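Local coordinates for protein CD180 antigen (Mus musculus, PDB 3T6Q) that may cooperate with MD-1 and TLR4 in the innate response of B cells to bacterial lipopolysaccharide, leading to NF-kappa-B activation, at residues L370-L375 / K397-L402; L389-E394 / S419-L424. All blocks are in the same frame, centred on the assembly; numbering follows the deposited sequence.

Contact 1: L370-L375 / K397-L402; sequences LQLRNL and KECPQL. With NAG (2-acetamido-2-deoxy-beta-D-glucopyranose), chain T.
Glu398 OE2 receives the backbone N-H of Asn374 in a short, nearly straight hydrogen bond, with Asn374 N 2.7 Å from Glu398 OE2 and an angle of 170° at the hydrogen. The donor arrives on the anti side of the carboxylate, 20° out of its plane. Glu398 CB lies 3.4 Å from Leu372 O and its CG packs on Arg373 CA; a bend at chi2 (-63°) then turns the carboxylate so that OE2 meets Asn374 N. An acidic residue suits this place because its carboxylate can accept the Asn374 N-H in the type II turn from Leu372 to Leu375. Arg373 runs alongside Glu398, but Arg373 NE stays 5.7 Å from Glu398 OE2, so any attraction is long-range. In one of two modelled conformers, and so less certainly, the small Cys399 side chain packs against Leu372 and Leu375. The same turn carries an N-linked glycan, Asn374 ND2 being joined to C1 of the sugar and also donating to Glu347 O. The two loops pack on each other between successive coils of the leucine-rich-repeat solenoid, where Leu372 and Leu375 both pack on Leu355 of strand 354-356 and Leu372 also reaches Leu381 of strand 380-382.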
ATOM      1  N   LEU A 370       3.858 -57.918   2.381  1.00 18.07           N
ATOM      2  CA  LEU A 370       2.602 -57.889   1.659  1.00 20.57           C
ATOM      3  C   LEU A 370       2.328 -56.479   1.105  1.00 20.31           C
ATOM      4  O   LEU A 370       1.835 -56.308  -0.022  1.00 19.84           O
ATOM      5  CB  LEU A 370       1.441 -58.297   2.599  1.00 22.21           C
ATOM      6  CG  LEU A 370       1.436 -59.654   3.335  1.00 34.10           C
ATOM      7  CD1 LEU A 370       0.042 -60.168   3.661  1.00 29.72           C
ATOM      8  CD2 LEU A 370       2.196 -60.742   2.620  1.00 31.85           C
ATOM      9  N   GLN A 371       2.584 -55.471   1.943  1.00 18.23           N
ATOM     10  CA  GLN A 371       2.255 -54.080   1.612  1.00 17.99           C
ATOM     11  C   GLN A 371       3.088 -53.522   0.471  1.00 18.51           C
ATOM     12  O   GLN A 371       2.580 -52.777  -0.377  1.00 19.05           O
ATOM     13  CB  GLN A 371       2.397 -53.194   2.865  1.00 19.07           C
ATOM     14  CG  GLN A 371       1.424 -53.590   3.997  1.00 18.95           C
ATOM     15  CD  GLN A 371       1.942 -54.700   4.911  1.00 22.84           C
ATOM     16  OE1 GLN A 371       2.949 -55.342   4.627  1.00 21.37           O
ATOM     17  NE2 GLN A 371       1.240 -54.930   6.021  1.00 22.28           N
ATOM     18  N   LEU A 372       4.355 -53.898   0.457  1.00 16.87           N
ATOM     19  CA  LEU A 372       5.330 -53.429  -0.534  1.00 20.33           C
ATOM     20  C   LEU A 372       5.648 -54.495  -1.603  1.00 19.71           C
ATOM     21  O   LEU A 372       6.725 -54.458  -2.218  1.00 19.74           O
ATOM     22  CB  LEU A 372       6.623 -53.045   0.177  1.00 21.89           C
ATOM     23  CG  LEU A 372       6.485 -52.029   1.340  1.00 23.81           C
ATOM     24  CD1 LEU A 372       7.834 -51.901   2.023  1.00 28.08           C
ATOM     25  CD2 LEU A 372       5.960 -50.698   0.855  1.00 27.14           C
ATOM     26  N   ARG A 373       4.731 -55.447  -1.778  1.00 18.53           N
ATOM     27  CA  ARG A 373       4.911 -56.548  -2.749  1.00 21.61           C
ATOM     28  C   ARG A 373       5.362 -56.007  -4.112  1.00 19.65           C
ATOM     29  O   ARG A 373       4.761 -55.069  -4.644  1.00 18.47           O
ATOM     30  CB  ARG A 373       3.603 -57.340  -2.901  1.00 22.87           C
ATOM     31  CG  ARG A 373       3.661 -58.516  -3.872  1.00 25.48           C
ATOM     32  CD  ARG A 373       2.332 -59.269  -3.903  1.00 26.18           C
ATOM     33  NE  ARG A 373       2.210 -60.056  -2.688  1.00 32.26           N
ATOM     34  CZ  ARG A 373       1.085 -60.671  -2.313  1.00 35.49           C
ATOM     35  NH1 ARG A 373       1.062 -61.371  -1.185  1.00 32.21           N
ATOM     36  NH2 ARG A 373      -0.008 -60.601  -3.084  1.00 28.39           N
ATOM     37  N   ASN A 374       6.425 -56.591  -4.644  1.00 20.09           N
ATOM     38  CA  ASN A 374       6.936 -56.298  -6.004  1.00 23.78           C
ATOM     39  C   ASN A 374       7.694 -54.978  -6.144  1.00 23.97           C
ATOM     40  O   ASN A 374       8.015 -54.585  -7.260  1.00 21.98           O
ATOM     41  CB  ASN A 374       5.811 -56.365  -7.077  1.00 24.45           C
ATOM     42  CG  ASN A 374       6.318 -56.890  -8.422  1.00 26.84           C
ATOM     43  OD1 ASN A 374       7.217 -57.712  -8.457  1.00 27.56           O
ATOM     44  ND2 ASN A 374       5.762 -56.404  -9.516  1.00 31.22           N
ATOM     45  N   LEU A 375       7.957 -54.258  -5.036  1.00 21.56           N
ATOM     46  CA  LEU A 375       8.686 -52.982  -5.166  1.00 19.77           C
ATOM     47  C   LEU A 375      10.195 -53.234  -5.182  1.00 20.68           C
ATOM     48  O   LEU A 375      10.942 -52.724  -4.344  1.00 18.50           O
ATOM     49  CB  LEU A 375       8.244 -51.961  -4.075  1.00 18.60           C
ATOM     50  CG  LEU A 375       6.755 -51.554  -4.148  1.00 16.72           C
ATOM     51  CD1 LEU A 375       6.510 -50.564  -3.017  1.00 17.56           C
ATOM     52  CD2 LEU A 375       6.455 -50.838  -5.450  1.00 20.24           C
ATOM     53  N   LYS A 397      11.895 -58.182   2.520  1.00 23.48           N
ATOM     54  CA  LYS A 397      12.341 -59.093   1.459  1.00 25.93           C
ATOM     55  C   LYS A 397      11.909 -58.562   0.097  1.00 25.99           C
ATOM     56  O   LYS A 397      12.644 -58.701  -0.869  1.00 23.53           O
ATOM     57  CB  LYS A 397      11.766 -60.492   1.683  1.00 27.63           C
ATOM     58  CG  LYS A 397      12.353 -61.506   0.703  1.00 32.71           C
ATOM     59  CD  LYS A 397      11.643 -62.847   0.761  1.00 39.85           C
ATOM     60  CE  LYS A 397      10.476 -62.839  -0.213  1.00 50.15           C
ATOM     61  NZ  LYS A 397      10.077 -64.212  -0.609  1.00 58.82           N
ATOM     62  N   GLU A 398      10.733 -57.933   0.028  1.00 21.88           N
ATOM     63  CA  GLU A 398      10.256 -57.306  -1.219  1.00 24.50           C
ATOM     64  C   GLU A 398      11.058 -56.101  -1.735  1.00 25.79           C
ATOM     65  O   GLU A 398      10.933 -55.755  -2.918  1.00 24.63           O
ATOM     66  CB  GLU A 398       8.761 -56.944  -1.126  1.00 24.11           C
ATOM     67  CG  GLU A 398       7.833 -58.156  -1.029  1.00 25.26           C
ATOM     68  CD  GLU A 398       7.874 -59.076  -2.267  1.00 29.84           C
ATOM     69  OE1 GLU A 398       8.059 -60.293  -2.092  1.00 31.74           O
ATOM     70  OE2 GLU A 398       7.716 -58.597  -3.416  1.00 26.32           O
ATOM     71  N   CYS A 399      11.911 -55.507  -0.883  0.50 23.13           N
ATOM     72  CA  CYS A 399      12.749 -54.372  -1.267  0.50 22.45           C
ATOM     73  C   CYS A 399      14.191 -54.539  -0.889  0.50 24.67           C
ATOM     74  O   CYS A 399      14.714 -53.751  -0.082  0.50 23.54           O
ATOM     75  CB  CYS A 399      12.285 -53.076  -0.627  0.50 22.28           C
ATOM     76  SG  CYS A 399      10.516 -52.858  -0.769  0.50 20.92           S
ATOM     77  N   PRO A 400      14.856 -55.519  -1.497  1.00 25.59           N
ATOM     78  CA  PRO A 400      16.248 -55.820  -1.125  1.00 28.37           C
ATOM     79  C   PRO A 400      17.262 -54.718  -1.409  1.00 27.47           C
ATOM     80  O   PRO A 400      18.341 -54.751  -0.832  1.00 28.75           O
ATOM     81  CB  PRO A 400      16.576 -57.081  -1.953  1.00 28.14           C
ATOM     82  CG  PRO A 400      15.632 -57.055  -3.101  1.00 31.01           C
ATOM     83  CD  PRO A 400      14.400 -56.313  -2.668  1.00 26.46           C
ATOM     84  N   GLN A 401      16.921 -53.740  -2.259  1.00 24.97           N
ATOM     85  CA  GLN A 401      17.861 -52.679  -2.662  1.00 26.67           C
ATOM     86  C   GLN A 401      17.765 -51.440  -1.799  1.00 21.16           C
ATOM     87  O   GLN A 401      18.340 -50.427  -2.160  1.00 21.37           O
ATOM     88  CB  GLN A 401      17.629 -52.222  -4.119  1.00 27.99           C
ATOM     89  CG  GLN A 401      17.410 -53.340  -5.116  1.00 31.84           C
ATOM     90  CD  GLN A 401      18.694 -53.946  -5.574  1.00 42.28           C
ATOM     91  OE1 GLN A 401      18.983 -53.965  -6.775  1.00 63.10           O
ATOM     92  NE2 GLN A 401      19.490 -54.433  -4.637  1.00 34.85           N
ATOM     93  N   LEU A 402      17.055 -51.500  -0.675  1.00 17.72           N
ATOM     94  CA  LEU A 402      16.799 -50.256   0.097  1.00 21.96           C
ATOM     95  C   LEU A 402      18.128 -49.671   0.540  1.00 19.92           C
ATOM     96  O   LEU A 402      18.979 -50.425   1.016  1.00 20.39           O
ATOM     97  CB  LEU A 402      15.960 -50.607   1.352  1.00 21.82           C
ATOM     98  CG  LEU A 402      14.670 -49.866   1.705  1.00 29.09           C
ATOM     99  CD1 LEU A 402      13.864 -49.314   0.528  1.00 18.47           C
ATOM    100  CD2 LEU A 402      13.818 -50.727   2.642  1.00 22.02           C
TER
HETATM  101  C1  NAG T 704       6.196 -56.908 -10.813  1.00 37.25           C
HETATM  102  C2  NAG T 704       5.044 -56.767 -11.817  1.00 37.13           C
HETATM  103  C3  NAG T 704       5.427 -57.310 -13.197  1.00 38.80           C
HETATM  104  C4  NAG T 704       6.794 -56.775 -13.650  1.00 42.83           C
HETATM  105  C5  NAG T 704       7.876 -56.951 -12.573  1.00 38.73           C
HETATM  106  C6  NAG T 704       9.146 -56.183 -12.957  1.00 35.43           C
HETATM  107  C7  NAG T 704       2.634 -56.990 -11.370  1.00 31.26           C
HETATM  108  C8  NAG T 704       1.549 -57.880 -10.866  1.00 28.81           C
HETATM  109  N2  NAG T 704       3.873 -57.506 -11.342  1.00 39.39           N
HETATM  110  O3  NAG T 704       4.414 -56.887 -14.096  1.00 38.78           O
HETATM  111  O4  NAG T 704       7.203 -57.336 -14.902  1.00 50.87           O
HETATM  112  O5  NAG T 704       7.437 -56.414 -11.315  1.00 36.23           O
HETATM  113  O6  NAG T 704      10.055 -56.353 -11.880  1.00 43.17           O
HETATM  114  O7  NAG T 704       2.362 -55.857 -11.777  1.00 35.76           O

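Contact 2: L389-E394 / S419-L424; sequences LSLKTE and SPFQNL
Glu394 reaches from one coil of the leucine-rich-repeat solenoid to the next, its side chain running along the two overlapping turns of 419-424. Its CB points away from that segment, but the first torsion (chi1 -148°) swings CG round, and the extended chain then carries the carboxylate to Asn423. CG lies 3.6 Å from Gln422 O, and CD follows it toward Asn423. OE1 takes a hydrogen bond from the Asn423 amide, and OE2 stands near Gln422 NE2 without bonding to it. A long acidic side chain suits this place: it is long enough to reach the next coil and offers an acceptor to an amide N-H.

The backbone of Glu394 is held as well. Its N donates to Ser419 O over 3.0 Å, approaching from above the carbonyl plane, while Gln422 N reaches that oxygen from the opposite face. Ser419 O thus serves both its own type I turn and the adjacent coil. Next door, Thr393 places OG1 beside its own backbone N (chi1 -77°), where it accepts from Ser419 N at 2.8 Å and 175°. Its methyl CG2 makes van der Waals contact with Ser419 O, at 3.6 Å, and with the Gln422 amide, so one branch of the threonine bonds and the other only packs.

On the buried side, Leu391 CB packs 3.7 Å from Pro420 CB, the two side chains crossing at about a right angle; the compact proline ring allows this close approach. Leu391 also touches Leu412 of strand 412-413. At the other end of the contact, Asn423 ND2 lies 2.8 Å from Glu394 OE1, with that oxygen in the plane of the amide but the nitrogen well above the plane of the carboxylate.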
ATOM      1  N   LEU A 389       3.903 -51.022  13.997  1.00 18.04           N
ATOM      2  CA  LEU A 389       4.143 -52.003  12.975  1.00 17.73           C
ATOM      3  C   LEU A 389       4.825 -53.212  13.629  1.00 20.40           C
ATOM      4  O   LEU A 389       5.829 -53.059  14.369  1.00 23.40           O
ATOM      5  CB  LEU A 389       5.091 -51.417  11.892  1.00 17.95           C
ATOM      6  CG  LEU A 389       4.654 -50.066  11.295  1.00 16.62           C
ATOM      7  CD1 LEU A 389       5.676 -49.609  10.241  1.00 16.14           C
ATOM      8  CD2 LEU A 389       3.249 -50.180  10.644  1.00 18.06           C
ATOM      9  N   SER A 390       4.302 -54.395  13.348  1.00 21.58           N
ATOM     10  CA  SER A 390       4.930 -55.642  13.815  1.00 21.40           C
ATOM     11  C   SER A 390       5.778 -56.146  12.669  1.00 22.08           C
ATOM     12  O   SER A 390       5.278 -56.284  11.546  1.00 21.64           O
ATOM     13  CB  SER A 390       3.843 -56.657  14.149  1.00 20.75           C
ATOM     14  OG  SER A 390       3.010 -56.151  15.181  1.00 27.91           O
ATOM     15  N   LEU A 391       7.049 -56.398  12.942  1.00 20.10           N
ATOM     16  CA  LEU A 391       7.977 -56.875  11.906  1.00 23.84           C
ATOM     17  C   LEU A 391       8.489 -58.273  12.274  1.00 23.96           C
ATOM     18  O   LEU A 391       9.035 -58.473  13.368  1.00 26.38           O
ATOM     19  CB  LEU A 391       9.167 -55.916  11.721  1.00 22.14           C
ATOM     20  CG  LEU A 391       8.917 -54.412  11.664  1.00 24.87           C
ATOM     21  CD1 LEU A 391      10.245 -53.677  11.557  1.00 25.34           C
ATOM     22  CD2 LEU A 391       8.034 -54.060  10.479  1.00 22.27           C
ATOM     23  N   LYS A 392       8.306 -59.226  11.365  1.00 22.03           N
ATOM     24  CA  LYS A 392       8.938 -60.544  11.507  1.00 23.42           C
ATOM     25  C   LYS A 392      10.330 -60.558  10.816  1.00 22.84           C
ATOM     26  O   LYS A 392      10.733 -59.573  10.212  1.00 19.37           O
ATOM     27  CB  LYS A 392       8.027 -61.637  10.961  1.00 24.07           C
ATOM     28  CG  LYS A 392       6.690 -61.781  11.705  1.00 31.90           C
ATOM     29  CD  LYS A 392       5.667 -62.542  10.862  1.00 34.95           C
ATOM     30  CE  LYS A 392       4.225 -62.334  11.347  1.00 38.40           C
ATOM     31  NZ  LYS A 392       4.018 -62.787  12.755  1.00 39.73           N
ATOM     32  N   THR A 393      11.060 -61.675  10.914  1.00 22.02           N
ATOM     33  CA  THR A 393      12.362 -61.761  10.262  1.00 22.79           C
ATOM     34  C   THR A 393      12.215 -61.499   8.754  1.00 20.54           C
ATOM     35  O   THR A 393      11.242 -61.912   8.143  1.00 23.86           O
ATOM     36  CB  THR A 393      13.015 -63.136  10.553  1.00 22.38           C
ATOM     37  OG1 THR A 393      13.539 -63.110  11.888  1.00 23.34           O
ATOM     38  CG2 THR A 393      14.182 -63.407   9.572  1.00 23.32           C
ATOM     39  N   GLU A 394      13.169 -60.777   8.178  1.00 22.43           N
ATOM     40  CA  GLU A 394      13.137 -60.427   6.748  1.00 23.72           C
ATOM     41  C   GLU A 394      11.840 -59.716   6.331  1.00 22.64           C
ATOM     42  O   GLU A 394      11.141 -60.116   5.393  1.00 20.03           O
ATOM     43  CB  GLU A 394      13.415 -61.628   5.857  1.00 29.27           C
ATOM     44  CG  GLU A 394      14.126 -61.187   4.592  1.00 38.84           C
ATOM     45  CD  GLU A 394      14.456 -62.353   3.688  1.00 52.93           C
ATOM     46  OE1 GLU A 394      15.276 -62.166   2.760  1.00 53.59           O
ATOM     47  OE2 GLU A 394      13.875 -63.437   3.903  1.00 49.06           O
ATOM     48  N   SER A 419      15.052 -61.182  13.173  1.00 22.96           N
ATOM     49  CA  SER A 419      15.945 -60.285  12.425  1.00 21.01           C
ATOM     50  C   SER A 419      15.192 -59.575  11.288  1.00 22.97           C
ATOM     51  O   SER A 419      15.276 -59.984  10.144  1.00 21.14           O
ATOM     52  CB  SER A 419      17.159 -61.036  11.871  1.00 22.29           C
ATOM     53  OG  SER A 419      17.868 -61.643  12.921  1.00 22.45           O
ATOM     54  N   PRO A 420      14.482 -58.476  11.621  1.00 22.42           N
ATOM     55  CA  PRO A 420      13.568 -57.901  10.661  1.00 21.35           C
ATOM     56  C   PRO A 420      14.257 -57.276   9.466  1.00 22.22           C
ATOM     57  O   PRO A 420      13.638 -57.224   8.403  1.00 22.73           O
ATOM     58  CB  PRO A 420      12.771 -56.841  11.473  1.00 22.74           C
ATOM     59  CG  PRO A 420      13.464 -56.700  12.781  1.00 25.56           C
ATOM     60  CD  PRO A 420      14.401 -57.852  12.965  1.00 21.31           C
ATOM     61  N   PHE A 421      15.521 -56.845   9.628  1.00 20.86           N
ATOM     62  CA  PHE A 421      16.272 -56.155   8.550  1.00 18.97           C
ATOM     63  C   PHE A 421      17.232 -57.095   7.801  1.00 20.50           C
ATOM     64  O   PHE A 421      18.080 -56.648   7.027  1.00 23.13           O
ATOM     65  CB  PHE A 421      17.057 -54.968   9.150  1.00 21.49           C
ATOM     66  CG  PHE A 421      16.224 -54.100  10.029  1.00 19.89           C
ATOM     67  CD1 PHE A 421      15.281 -53.224   9.472  1.00 19.86           C
ATOM     68  CD2 PHE A 421      16.334 -54.191  11.420  1.00 20.76           C
ATOM     69  CE1 PHE A 421      14.482 -52.447  10.305  1.00 19.82           C
ATOM     70  CE2 PHE A 421      15.528 -53.421  12.253  1.00 19.68           C
ATOM     71  CZ  PHE A 421      14.598 -52.544  11.695  1.00 19.16           C
ATOM     72  N   GLN A 422      17.048 -58.389   7.987  1.00 22.38           N
ATOM     73  CA  GLN A 422      17.892 -59.407   7.360  1.00 26.50           C
ATOM     74  C   GLN A 422      17.920 -59.209   5.829  1.00 28.14           C
ATOM     75  O   GLN A 422      16.887 -58.949   5.259  1.00 23.89           O
ATOM     76  CB  GLN A 422      17.283 -60.769   7.676  1.00 28.70           C
ATOM     77  CG  GLN A 422      18.036 -61.961   7.131  1.00 39.10           C
ATOM     78  CD  GLN A 422      17.503 -63.267   7.695  1.00 42.58           C
ATOM     79  OE1 GLN A 422      17.762 -63.594   8.843  1.00 45.53           O
ATOM     80  NE2 GLN A 422      16.740 -64.004   6.893  1.00 44.92           N
ATOM     81  N   ASN A 423      19.079 -59.359   5.176  1.00 24.93           N
ATOM     82  CA  ASN A 423      19.136 -59.242   3.701  1.00 28.89           C
ATOM     83  C   ASN A 423      18.750 -57.823   3.176  1.00 26.20           C
ATOM     84  O   ASN A 423      18.254 -57.658   2.075  1.00 24.98           O
ATOM     85  CB  ASN A 423      18.297 -60.355   3.025  1.00 36.80           C
ATOM     86  CG  ASN A 423      18.859 -61.779   3.273  1.00 41.15           C
ATOM     87  OD1 ASN A 423      20.046 -61.962   3.532  1.00 41.45           O
ATOM     88  ND2 ASN A 423      17.996 -62.785   3.171  1.00 41.63           N
ATOM     89  N   LEU A 424      19.025 -56.797   3.973  1.00 22.09           N
ATOM     90  CA  LEU A 424      19.050 -55.440   3.452  1.00 20.27           C
ATOM     91  C   LEU A 424      20.528 -55.030   3.337  1.00 20.30           C
ATOM     92  O   LEU A 424      21.017 -54.117   4.034  1.00 18.95           O
ATOM     93  CB  LEU A 424      18.281 -54.479   4.363  1.00 21.89           C
ATOM     94  CG  LEU A 424      16.754 -54.621   4.320  1.00 20.85           C
ATOM     95  CD1 LEU A 424      16.128 -53.617   5.314  1.00 20.22           C
ATOM     96  CD2 LEU A 424      16.201 -54.446   2.899  1.00 22.02           C
TER

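Contacts 1 and 2 join successive coils of one solenoid, and their centres are 12 Å apart. Their segments alternate along the chain: 389-394 and 397-402 follow each other closely, so this coil meets the preceding one through contact 1 and the following one through contact 2. They also touch directly, Leu424 CD2 lying 3.4 Å from Cys399 O and 4.1 Å from Leu402 CB. Asn369 ties the two further, its OD1 accepting from Glu398 N and its ND2 donating to Glu394 O. Contact 1 carries the glycan on Asn374, whereas in contact 2 the Phe421 side chain is about 13 Å from a bound NAG.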